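Local coordinates for G/U mismatch-specific DNA glycosylase (Deinococcus radiodurans, PDB 2C2Q), which is a DNA glycosylase of the uracil-DNA glycosylase superfamily, with a mixed beta-sheet flanked by helices, at residues W155-T160 with P172-L176. The protein carries 1 engineered substitution. Sequence-based numbering, arbitrary orientation.
Sequences WVLPST and PWQAL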
# COMPACT_ATOMS: atom_id res chain seq x y z
N TRP A 155 6.24 0.55 -7.01
CA TRP A 155 7.16 -0.34 -6.30
C TRP A 155 6.35 -1.56 -5.95
O TRP A 155 5.11 -1.49 -5.81
CB TRP A 155 7.66 0.30 -4.99
CG TRP A 155 8.83 1.30 -5.16
CD1 TRP A 155 8.85 2.45 -5.91
CD2 TRP A 155 10.12 1.22 -4.54
NE1 TRP A 155 10.06 3.10 -5.78
CE2 TRP A 155 10.87 2.36 -4.96
CE3 TRP A 155 10.74 0.29 -3.68
CZ2 TRP A 155 12.20 2.59 -4.54
CZ3 TRP A 155 12.06 0.53 -3.26
CH2 TRP A 155 12.79 1.67 -3.73
N VAL A 156 7.06 -2.68 -5.80
CA VAL A 156 6.41 -3.95 -5.41
C VAL A 156 7.20 -4.49 -4.25
O VAL A 156 8.44 -4.48 -4.27
CB VAL A 156 6.33 -4.95 -6.59
CG1 VAL A 156 5.79 -6.32 -6.12
CG2 VAL A 156 5.41 -4.42 -7.74
N LEU A 157 6.50 -4.86 -3.17
CA LEU A 157 7.19 -5.20 -1.94
C LEU A 157 6.84 -6.60 -1.50
O LEU A 157 5.77 -7.07 -1.82
CB LEU A 157 6.87 -4.23 -0.79
CG LEU A 157 7.10 -2.74 -1.13
CD1 LEU A 157 6.41 -1.86 0.00
CD2 LEU A 157 8.54 -2.41 -1.19
N PRO A 158 7.77 -7.28 -0.79
CA PRO A 158 7.48 -8.63 -0.25
C PRO A 158 6.37 -8.52 0.78
O PRO A 158 6.43 -7.66 1.66
CB PRO A 158 8.81 -9.05 0.42
CG PRO A 158 9.89 -8.24 -0.32
CD PRO A 158 9.15 -6.86 -0.48
N SER A 159 5.36 -9.39 0.65
CA SER A 159 4.25 -9.41 1.65
C SER A 159 4.73 -9.53 3.11
O SER A 159 5.64 -10.33 3.42
CB SER A 159 3.22 -10.48 1.27
OG SER A 159 2.29 -10.62 2.30
N THR A 160 4.14 -8.74 4.01
CA THR A 160 4.39 -8.80 5.43
C THR A 160 3.41 -9.77 6.11
O THR A 160 3.39 -9.86 7.32
CB THR A 160 4.30 -7.41 6.07
OG1 THR A 160 3.01 -6.85 5.73
CG2 THR A 160 5.36 -6.45 5.46
N PRO A 172 13.80 -4.63 -0.10
CA PRO A 172 12.91 -3.74 -0.88
C PRO A 172 12.24 -2.65 -0.02
O PRO A 172 12.14 -1.48 -0.49
CB PRO A 172 11.89 -4.71 -1.50
CG PRO A 172 12.66 -6.06 -1.52
CD PRO A 172 13.35 -6.05 -0.23
N TRP A 173 11.86 -3.01 1.21
CA TRP A 173 11.26 -2.10 2.19
C TRP A 173 12.29 -1.04 2.70
O TRP A 173 11.97 0.11 2.95
CB TRP A 173 10.70 -2.89 3.40
CG TRP A 173 9.51 -3.70 3.09
CD1 TRP A 173 9.46 -4.99 2.60
CD2 TRP A 173 8.14 -3.27 3.23
NE1 TRP A 173 8.14 -5.39 2.41
CE2 TRP A 173 7.31 -4.37 2.83
CE3 TRP A 173 7.53 -2.08 3.70
CZ2 TRP A 173 5.89 -4.29 2.80
CZ3 TRP A 173 6.09 -2.01 3.69
CH2 TRP A 173 5.31 -3.12 3.26
N GLN A 174 13.53 -1.47 2.94
CA GLN A 174 14.51 -0.52 3.38
C GLN A 174 14.87 0.45 2.24
O GLN A 174 15.08 1.65 2.50
CB GLN A 174 15.78 -1.24 3.84
CG GLN A 174 16.79 -0.28 4.37
CD GLN A 174 16.41 0.37 5.66
OE1 GLN A 174 16.11 -0.29 6.66
NE2 GLN A 174 16.44 1.70 5.66
N ALA A 175 14.95 -0.06 1.02
CA ALA A 175 15.26 0.77 -0.16
C ALA A 175 14.14 1.83 -0.35
O ALA A 175 14.37 2.97 -0.81
CB ALA A 175 15.38 -0.08 -1.41
N LEU A 176 12.93 1.39 -0.06
CA LEU A 176 11.79 2.28 -0.16
C LEU A 176 11.91 3.35 0.89
O LEU A 176 11.73 4.56 0.57
CB LEU A 176 10.47 1.48 -0.01
CG LEU A 176 9.23 2.36 -0.11
CD1 LEU A 176 9.14 3.13 -1.41
CD2 LEU A 176 7.98 1.47 0.10
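Trp173, near the start of helix 171-188, lies against the chain that leaves strand 153-156, and its indole meets a carbonyl at its edge and a methyl over one face. NE1 of Trp173 donates a hydrogen bond of 2.9 Å to O of Pro158, bent to 152° at the hydrogen; the acceptor sits almost in the indole plane and offers a lone pair in its own carbonyl plane. Over one face of the same ring stands CD1 of Leu157, 3.5 Å from the centroid of the six-membered ring, in a CH-pi contact. With CG anti to the carbonyl carbon (chi1 -54°), the side chain of Leu157 turns to the helix, where its branches part: CD1 to Trp173 and Leu176, CD2 to Pro172. CD of Pro158 packs on CB of Pro172 at 3.6 Å. At the strand end, Trp155 takes CD1 of Leu176 over its six-membered ring, 4.0 Å from the centroid; NE1 of Trp155 makes its hydrogen bond to OE2 of Glu153. Ala119 of the adjacent strand 117-120 and Leu30 of strand 28-32 beyond it continue this core, where helix packs on sheet in an alpha/beta fold. Edge bond and overlying methyl act in different directions and probably restrict the rotation of the Trp173 indole.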